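Local coordinates for proton-dependent oligopeptide transporter family protein (Xanthomonas campestris, PDB 6EI3) that probably couples proton movement to the transport of short peptides across the membrane, as a POT-family member of the major facilitator superfamily, at residues G285-A288 against L289-L293; T362-R365 against R366-S369; G491-A494 against R495-M499. One frame throughout, in Å; residues are numbered along the deposited sequence.

Contact 1: G285-A288 against L289-L293. With 78M ((2S)-2,3-dihydroxypropyl(7Z)-pentadec-7-enoate), chain O.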
# COMPACT_ATOMS: atom_id res chain seq x y z
N GLY A 285 11.63 -23.11 -0.81
CA GLY A 285 10.70 -22.13 -0.26
C GLY A 285 11.21 -20.70 -0.32
O GLY A 285 10.44 -19.79 -0.62
N VAL A 286 12.52 -20.51 -0.08
CA VAL A 286 13.18 -19.20 -0.16
C VAL A 286 13.37 -18.82 -1.64
O VAL A 286 13.24 -17.65 -1.97
CB VAL A 286 14.50 -19.15 0.69
CG1 VAL A 286 15.29 -17.87 0.44
CG2 VAL A 286 14.18 -19.28 2.18
N ARG A 287 13.64 -19.82 -2.53
CA ARG A 287 13.74 -19.60 -3.98
C ARG A 287 12.39 -19.07 -4.52
O ARG A 287 12.38 -18.12 -5.31
CB ARG A 287 14.13 -20.89 -4.72
CG ARG A 287 14.55 -20.62 -6.16
CD ARG A 287 15.39 -21.72 -6.80
NE ARG A 287 16.72 -21.88 -6.21
CZ ARG A 287 17.77 -21.12 -6.48
NH1 ARG A 287 17.66 -20.08 -7.30
NH2 ARG A 287 18.94 -21.36 -5.91
N ALA A 288 11.28 -19.70 -4.08
CA ALA A 288 9.92 -19.32 -4.45
C ALA A 288 9.62 -17.89 -3.97
O ALA A 288 9.07 -17.10 -4.73
CB ALA A 288 8.94 -20.32 -3.85
N LEU A 289 10.03 -17.55 -2.72
CA LEU A 289 9.86 -16.22 -2.12
C LEU A 289 10.59 -15.14 -2.93
O LEU A 289 10.06 -14.05 -3.09
CB LEU A 289 10.37 -16.20 -0.66
CG LEU A 289 9.38 -15.98 0.49
CD1 LEU A 289 8.39 -14.84 0.22
CD2 LEU A 289 8.68 -17.26 0.87
N LEU A 290 11.81 -15.44 -3.42
CA LEU A 290 12.58 -14.50 -4.24
C LEU A 290 11.96 -14.26 -5.61
O LEU A 290 12.00 -13.14 -6.11
CB LEU A 290 14.05 -14.88 -4.34
CG LEU A 290 14.85 -14.83 -3.04
CD1 LEU A 290 16.21 -15.48 -3.22
CD2 LEU A 290 14.96 -13.38 -2.47
N ARG A 291 11.35 -15.30 -6.20
CA ARG A 291 10.63 -15.16 -7.47
C ARG A 291 9.41 -14.26 -7.26
O ARG A 291 9.12 -13.44 -8.12
CB ARG A 291 10.20 -16.53 -7.99
CG ARG A 291 11.35 -17.34 -8.54
CD ARG A 291 10.81 -18.50 -9.34
NE ARG A 291 11.82 -19.54 -9.55
CZ ARG A 291 11.90 -20.66 -8.84
NH1 ARG A 291 11.05 -20.88 -7.84
NH2 ARG A 291 12.83 -21.56 -9.12
N VAL A 292 8.75 -14.37 -6.09
CA VAL A 292 7.60 -13.55 -5.67
C VAL A 292 8.02 -12.10 -5.53
O VAL A 292 7.28 -11.20 -5.97
CB VAL A 292 6.93 -14.11 -4.38
CG1 VAL A 292 6.16 -13.03 -3.62
CG2 VAL A 292 6.04 -15.29 -4.70
N LEU A 293 9.19 -11.86 -4.93
CA LEU A 293 9.76 -10.52 -4.74
C LEU A 293 9.91 -9.81 -6.10
O LEU A 293 9.63 -8.61 -6.18
CB LEU A 293 11.09 -10.58 -3.95
CG LEU A 293 11.85 -9.24 -3.71
CD1 LEU A 293 11.05 -8.27 -2.84
CD2 LEU A 293 13.22 -9.49 -3.08
O21 78M O . 13.36 -15.19 -11.56
C20 78M O . 13.94 -15.05 -10.27
C18 78M O . 14.81 -13.82 -10.19
O19 78M O . 15.84 -13.88 -11.17
C17 78M O . 15.41 -13.63 -8.82
O2 78M O . 15.81 -12.24 -8.75
C1 78M O . 16.10 -11.73 -7.55
O1 78M O . 16.21 -12.39 -6.54
C2 78M O . 16.26 -10.24 -7.61
C3 78M O . 15.23 -9.49 -6.77
C4 78M O . 14.71 -8.24 -7.45
C5 78M O . 15.06 -6.93 -6.75
C6 78M O . 14.18 -6.59 -5.55
C7 78M O . 13.18 -5.52 -5.86
C8 78M O . 13.19 -4.28 -5.40
C9 78M O . 12.18 -3.21 -5.73
C10 78M O . 12.59 -2.43 -6.99
C11 78M O . 11.47 -2.23 -8.00
C12 78M O . 11.96 -2.17 -9.44
C13 78M O . 10.88 -2.14 -10.51
C15 78M O . 9.42 -0.72 -11.99
C14 78M O . 10.24 -0.78 -10.73
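R287 and R291, one helical turn apart, lie across one another on the looser flank of helix 281-306, whereas L289 and L290 are buried against different neighbouring helices. In this tight part the branched side chains fold back over carbonyl oxygens of the preceding turn. L289 CD2 comes to 3.4 Å from G285 O, and L290 CG lies equally close to V286 O. V286 CG1 and L290 CD1 meet only lightly, at 4.5 Å. Both also pack on other helices, V286 on F206 and V209 and L290 on T267 and W268, while L289 lies against P426 of a loop and V433 of helix 430-456. Underneath runs a regular i to i+4 ladder, including R291 N to R287 O at 3.1 Å.

The partly exposed side is built from aliphatic stems and guanidinium groups. R287 chi1 of -167° sets its CG beside the carbonyl carbon and over one face of the R291 guanidinium, 3.4 Å above the plane and displaced toward the rim; the later bend at chi3 turns only its NE and guanidinium. The two guanidinium planes are turned 53° apart, which rules out a parallel stack. R291 CG also lies 3.9 Å from C20, a glycerol carbon of the bound monoacylglycerol, while L293 CD2 touches the acyl chain further along.

R287 NE and R291 NH2 remain 4.9 Å apart. R287 is drawn into a salt bridge with E272 and a cation-pi contact with W268, so these partners probably offset the like charges, leaving mainly methylene-over-guanidinium packing between the two arginines.

Contact 2: T362-R365 against R366-S369; sequences TSLR and RMTS. With 78M ((2S)-2,3-dihydroxypropyl(7Z)-pentadec-7-enoate), chain J.
R366 leans back on the turn before it, its CG 3.3 Å from T362 O, the same oxygen that takes the hydrogen bond of R366 N. That backbone bond is 2.9 Å long, and the methylenes of the extended R366 chain run on past the carbonyl. Its polar end then leaves the contact: NE donates to P361 O, the guanidinium makes a cation-pi contact with Y351, and NH2 lies close to the like-charged R355.

R365 sends its extended chain the other way, toward lipid. Its CG packs 3.7 Å from C3 of the monoacylglycerol chain, while NH1 is hydrogen-bonded to E360 O, and the guanidinium makes a cation-pi contact with W359. The backbone N of R365 is capped by T362 OG1 at 3.2 Å, which makes T362 the N-cap of helix 363-389, one of the long helices of the MFS-type bundle. The cap gives an acceptor to an amide of the first turn, where no earlier helical carbonyl can serve it.

Unlike the two arginines, L364 is buried. Its CD2 approaches M367 SD at 4.3 Å; the side chain also packs on F420 of helix 400-424 and F490 and A494 of helix 471-495, while its CB lies 3.6 Å from O1 of the lipid (chain J). The carbonyl of L364 is gripped twice, by T368 N and by T368 OG1 (2.7 Å), which arrive from opposite faces of its plane. R365 O is held in the same way by S369 N and S369 OG. With OG1 beside the backbone N (chi1 -51°), the T368 hydroxyl can turn back to that carbonyl, which leaves CG2 to pack on C4 of the acyl chain.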
# COMPACT_ATOMS: atom_id res chain seq x y z
N THR A 362 -5.90 -16.83 -15.71
CA THR A 362 -4.90 -17.25 -14.71
C THR A 362 -4.51 -16.07 -13.84
O THR A 362 -4.71 -14.92 -14.24
CB THR A 362 -3.63 -17.84 -15.37
OG1 THR A 362 -2.95 -16.81 -16.07
CG2 THR A 362 -3.91 -19.07 -16.28
N SER A 363 -3.96 -16.35 -12.67
CA SER A 363 -3.57 -15.30 -11.74
C SER A 363 -2.53 -14.31 -12.37
O SER A 363 -2.68 -13.10 -12.22
CB SER A 363 -3.09 -15.90 -10.42
OG SER A 363 -1.90 -16.63 -10.63
N LEU A 364 -1.59 -14.81 -13.17
CA LEU A 364 -0.59 -13.95 -13.82
C LEU A 364 -1.16 -13.15 -14.99
O LEU A 364 -0.72 -12.01 -15.21
CB LEU A 364 0.66 -14.76 -14.21
CG LEU A 364 1.57 -15.19 -13.04
CD1 LEU A 364 2.68 -16.09 -13.52
CD2 LEU A 364 2.12 -13.97 -12.23
N ARG A 365 -2.18 -13.68 -15.68
CA ARG A 365 -2.89 -12.98 -16.76
C ARG A 365 -3.72 -11.86 -16.17
O ARG A 365 -3.77 -10.77 -16.74
CB ARG A 365 -3.80 -13.92 -17.58
CG ARG A 365 -3.10 -14.53 -18.79
CD ARG A 365 -3.94 -15.64 -19.39
NE ARG A 365 -3.41 -16.07 -20.68
CZ ARG A 365 -3.96 -17.02 -21.43
NH1 ARG A 365 -5.08 -17.62 -21.04
NH2 ARG A 365 -3.42 -17.35 -22.59
N ARG A 366 -4.37 -12.12 -15.03
CA ARG A 366 -5.17 -11.11 -14.32
C ARG A 366 -4.25 -9.97 -13.89
O ARG A 366 -4.57 -8.81 -14.11
CB ARG A 366 -5.83 -11.72 -13.07
CG ARG A 366 -6.99 -12.68 -13.35
CD ARG A 366 -7.55 -13.23 -12.04
NE ARG A 366 -8.26 -14.48 -12.25
CZ ARG A 366 -8.96 -15.12 -11.31
NH1 ARG A 366 -9.05 -14.62 -10.08
NH2 ARG A 366 -9.60 -16.25 -11.60
N MET A 367 -3.08 -10.31 -13.32
CA MET A 367 -2.14 -9.31 -12.84
C MET A 367 -1.58 -8.42 -13.96
O MET A 367 -1.63 -7.20 -13.82
CB MET A 367 -1.04 -9.95 -12.01
CG MET A 367 -1.56 -10.46 -10.65
SD MET A 367 -0.27 -11.36 -9.76
CE MET A 367 0.65 -9.97 -9.06
N THR A 368 -1.16 -9.02 -15.10
CA THR A 368 -0.66 -8.27 -16.27
C THR A 368 -1.75 -7.31 -16.76
O THR A 368 -1.48 -6.12 -16.95
CB THR A 368 -0.25 -9.27 -17.40
OG1 THR A 368 0.61 -10.28 -16.86
CG2 THR A 368 0.43 -8.57 -18.57
N SER A 369 -2.99 -7.85 -16.95
CA SER A 369 -4.16 -7.10 -17.41
C SER A 369 -4.50 -5.97 -16.45
O SER A 369 -4.90 -4.90 -16.90
CB SER A 369 -5.36 -8.02 -17.57
OG SER A 369 -5.11 -9.07 -18.50
O21 78M J . 1.39 -20.20 -20.17
C20 78M J . 1.84 -19.17 -19.30
C18 78M J . 1.60 -17.80 -19.91
O19 78M J . 2.25 -17.72 -21.18
C17 78M J . 2.06 -16.68 -19.01
O2 78M J . 1.76 -15.44 -19.69
C1 78M J . 1.23 -14.45 -18.98
O1 78M J . 0.90 -14.55 -17.83
C2 78M J . 1.11 -13.19 -19.80
C3 78M J . -0.18 -12.43 -19.55
C4 78M J . -0.58 -11.50 -20.68
C5 78M J . -2.02 -11.04 -20.57
C6 78M J . -2.41 -9.95 -21.57
C7 78M J . -3.89 -9.68 -21.52
C8 78M J . -4.54 -8.58 -21.89
C9 78M J . -3.96 -7.30 -22.44
C10 78M J . -3.91 -6.17 -21.41
C11 78M J . -5.23 -5.41 -21.19
C12 78M J . -5.57 -4.33 -22.22
C13 78M J . -4.60 -3.16 -22.28
C15 78M J . -3.64 -1.29 -23.67
C14 78M J . -4.80 -2.22 -23.45

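Contact 3: G491-A494 against R495-M499; sequences GLYA and RRYRM. With 78M ((2S)-2,3-dihydroxypropyl(7Z)-pentadec-7-enoate), chain J; 78M ((2S)-2,3-dihydroxypropyl(7Z)-pentadec-7-enoate), chain C; 78M ((2S)-2,3-dihydroxypropyl(7Z)-pentadec-7-enoate), chain O.
Y493 and Y497 meet through their rings, CE2 to CD1 at 4.3 Å, while R495 between them in sequence heads off toward two bound lipids. The R495 side chain begins against the helix: CB lies 3.4 Å from G491 O and about as near to L492 O. CG is anti to the backbone N (chi1 172°), and a bend at chi2 swings the chain away from the protein backbone. CD then comes to 3.4 Å from O19 of one monoacylglycerol (chain J), and NE and CZ pass farther from the same hydroxyl. At the tip, NH1 donates to O19 at 3.2 Å, with an N-H...O angle of 143°, and also faces C20 of a second lipid (chain C). The guanidinium therefore binds the glycerol part of one lipid and brushes that of another.

Along the backbone, R495 N still bonds to G491 O, but R496 N and Y497 N turn to Y493 O and A494 O, an i to i+3 pattern with both donors well above the carbonyl planes. This tightening accompanies the run-out of helix 471-495 into the loop that follows. On the other flank, Y493 OH shares a 2.7 Å hydrogen bond with O21 of a third lipid (chain O), which sits at the edge of the ring and in its plane.

Y493 packs on V294 and L298 of helix 281-306. A494 and Y497 cover L364 of helix 363-389, while Y497 also meets F420 edge-to-face and is hydrogen-bonded through OH to Q424, both of helix 400-424.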
# COMPACT_ATOMS: atom_id res chain seq x y z
N GLY A 491 4.50 -9.01 -17.85
CA GLY A 491 4.06 -10.03 -18.80
C GLY A 491 5.16 -10.91 -19.34
O GLY A 491 4.96 -12.12 -19.52
N LEU A 492 6.34 -10.30 -19.60
CA LEU A 492 7.50 -11.04 -20.12
C LEU A 492 8.08 -11.93 -19.03
O LEU A 492 8.47 -13.06 -19.31
CB LEU A 492 8.55 -10.10 -20.72
CG LEU A 492 8.13 -9.34 -22.01
CD1 LEU A 492 9.03 -8.13 -22.24
CD2 LEU A 492 8.15 -10.24 -23.23
N TYR A 493 8.09 -11.44 -17.77
CA TYR A 493 8.55 -12.22 -16.62
C TYR A 493 7.55 -13.38 -16.34
O TYR A 493 7.98 -14.52 -16.17
CB TYR A 493 8.73 -11.33 -15.37
CG TYR A 493 9.29 -12.11 -14.20
CD1 TYR A 493 10.66 -12.38 -14.11
CD2 TYR A 493 8.45 -12.67 -13.24
CE1 TYR A 493 11.17 -13.16 -13.07
CE2 TYR A 493 8.95 -13.45 -12.20
CZ TYR A 493 10.32 -13.66 -12.10
OH TYR A 493 10.79 -14.42 -11.06
N ALA A 494 6.24 -13.07 -16.34
CA ALA A 494 5.13 -14.00 -16.13
C ALA A 494 5.16 -15.14 -17.15
O ALA A 494 4.94 -16.29 -16.78
CB ALA A 494 3.79 -13.27 -16.20
N ARG A 495 5.52 -14.82 -18.42
CA ARG A 495 5.63 -15.80 -19.49
C ARG A 495 6.57 -16.98 -19.13
O ARG A 495 6.26 -18.12 -19.44
CB ARG A 495 6.07 -15.11 -20.81
CG ARG A 495 6.42 -16.03 -21.98
CD ARG A 495 5.20 -16.74 -22.58
NE ARG A 495 5.55 -17.59 -23.72
CZ ARG A 495 4.66 -18.25 -24.46
NH1 ARG A 495 3.37 -18.16 -24.19
NH2 ARG A 495 5.07 -19.00 -25.47
N ARG A 496 7.69 -16.69 -18.47
CA ARG A 496 8.68 -17.69 -18.10
C ARG A 496 8.48 -18.25 -16.68
O ARG A 496 9.22 -19.13 -16.26
CB ARG A 496 10.11 -17.14 -18.29
CG ARG A 496 10.46 -16.91 -19.77
CD ARG A 496 11.72 -16.08 -19.95
NE ARG A 496 11.80 -15.51 -21.30
CZ ARG A 496 12.38 -16.10 -22.34
NH1 ARG A 496 12.96 -17.29 -22.20
NH2 ARG A 496 12.39 -15.51 -23.53
N TYR A 497 7.48 -17.73 -15.96
CA TYR A 497 7.21 -18.21 -14.61
C TYR A 497 6.57 -19.60 -14.61
O TYR A 497 5.59 -19.82 -15.31
CB TYR A 497 6.37 -17.21 -13.81
CG TYR A 497 6.22 -17.62 -12.36
CD1 TYR A 497 7.22 -17.34 -11.43
CD2 TYR A 497 5.10 -18.33 -11.92
CE1 TYR A 497 7.10 -17.73 -10.10
CE2 TYR A 497 4.98 -18.74 -10.60
CZ TYR A 497 5.99 -18.45 -9.69
OH TYR A 497 5.89 -18.86 -8.40
N ARG A 498 7.12 -20.52 -13.84
CA ARG A 498 6.55 -21.86 -13.70
C ARG A 498 5.69 -21.93 -12.41
O ARG A 498 6.21 -21.81 -11.30
CB ARG A 498 7.66 -22.91 -13.72
CG ARG A 498 7.18 -24.35 -13.54
CD ARG A 498 8.12 -25.36 -14.18
NE ARG A 498 9.50 -25.28 -13.68
CZ ARG A 498 9.91 -25.81 -12.52
NH1 ARG A 498 9.05 -26.42 -11.72
NH2 ARG A 498 11.18 -25.71 -12.16
N MET A 499 4.37 -22.12 -12.58
CA MET A 499 3.45 -22.26 -11.44
C MET A 499 3.79 -23.58 -10.68
O MET A 499 3.85 -24.64 -11.30
CB MET A 499 1.98 -22.33 -11.93
CG MET A 499 1.47 -21.06 -12.60
SD MET A 499 1.38 -19.66 -11.49
CE MET A 499 -0.11 -20.06 -10.52
O21 78M J . 1.39 -20.20 -20.17
C20 78M J . 1.84 -19.17 -19.30
C18 78M J . 1.60 -17.80 -19.91
O19 78M J . 2.25 -17.72 -21.18
C17 78M J . 2.06 -16.68 -19.01
O2 78M J . 1.76 -15.44 -19.69
C1 78M J . 1.23 -14.45 -18.98
O1 78M J . 0.90 -14.55 -17.83
C2 78M J . 1.11 -13.19 -19.80
C3 78M J . -0.18 -12.43 -19.55
C4 78M J . -0.58 -11.50 -20.68
C5 78M J . -2.02 -11.04 -20.57
C6 78M J . -2.41 -9.95 -21.57
C7 78M J . -3.89 -9.68 -21.52
C8 78M J . -4.54 -8.58 -21.89
C9 78M J . -3.96 -7.30 -22.44
C10 78M J . -3.91 -6.17 -21.41
C11 78M J . -5.23 -5.41 -21.19
C12 78M J . -5.57 -4.33 -22.22
C13 78M J . -4.60 -3.16 -22.28
C15 78M J . -3.64 -1.29 -23.67
C14 78M J . -4.80 -2.22 -23.45
O21 78M C . 0.21 -15.62 -23.43
C20 78M C . 1.44 -14.98 -23.08
C18 78M C . 1.51 -13.58 -23.65
O19 78M C . 1.46 -13.64 -25.08
C17 78M C . 2.74 -12.83 -23.21
O2 78M C . 2.57 -11.50 -23.75
C1 78M C . 3.17 -10.47 -23.14
O1 78M C . 3.85 -10.58 -22.15
C2 78M C . 2.90 -9.18 -23.86
C3 78M C . 2.73 -7.98 -22.95
C4 78M C . 1.42 -7.99 -22.16
C5 78M C . 0.50 -6.81 -22.40
C6 78M C . 1.01 -5.48 -21.84
C7 78M C . 0.05 -4.35 -22.05
C8 78M C . 0.17 -3.33 -22.89
C9 78M C . 1.28 -3.07 -23.87
C10 78M C . 2.24 -1.98 -23.41
C11 78M C . 3.43 -1.77 -24.33
C12 78M C . 4.43 -0.71 -23.86
C13 78M C . 4.04 0.73 -24.16
C15 78M C . 4.47 3.18 -23.70
C14 78M C . 4.99 1.77 -23.56
O21 78M O . 13.36 -15.19 -11.56
C20 78M O . 13.94 -15.05 -10.27
C18 78M O . 14.81 -13.82 -10.19
O19 78M O . 15.84 -13.88 -11.17
C17 78M O . 15.41 -13.63 -8.82
O2 78M O . 15.81 -12.24 -8.75
C1 78M O . 16.10 -11.73 -7.55
O1 78M O . 16.21 -12.39 -6.54
C2 78M O . 16.26 -10.24 -7.61
C3 78M O . 15.23 -9.49 -6.77
C4 78M O . 14.71 -8.24 -7.45
C5 78M O . 15.06 -6.93 -6.75
C6 78M O . 14.18 -6.59 -5.55
C7 78M O . 13.18 -5.52 -5.86
C8 78M O . 13.19 -4.28 -5.40
C9 78M O . 12.18 -3.21 -5.73
C10 78M O . 12.59 -2.43 -6.99
C11 78M O . 11.47 -2.23 -8.00
C12 78M O . 11.96 -2.17 -9.44
C13 78M O . 10.88 -2.14 -10.51
C15 78M O . 9.42 -0.72 -11.99
C14 78M O . 10.24 -0.78 -10.73

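From the N terminus, contact 1 lies on helix 281-306, contact 2 opens helix 363-389, and contact 3 ends helix 471-495. Each closes no more than a helical turn or the cap beside it, and they follow in series without nesting or crossing. Contact 3 joins the other two: R291 CD lies 3.9 Å from Y497 CE1, and on the other side L364 CD1 packs 3.7 Å from Y497 CD2. Contacts 1 and 2 do not touch, their nearest atoms being about 7 Å apart. Lipids bridge the same seams, chain O between contacts 1 and 3 and chain J between contacts 2 and 3.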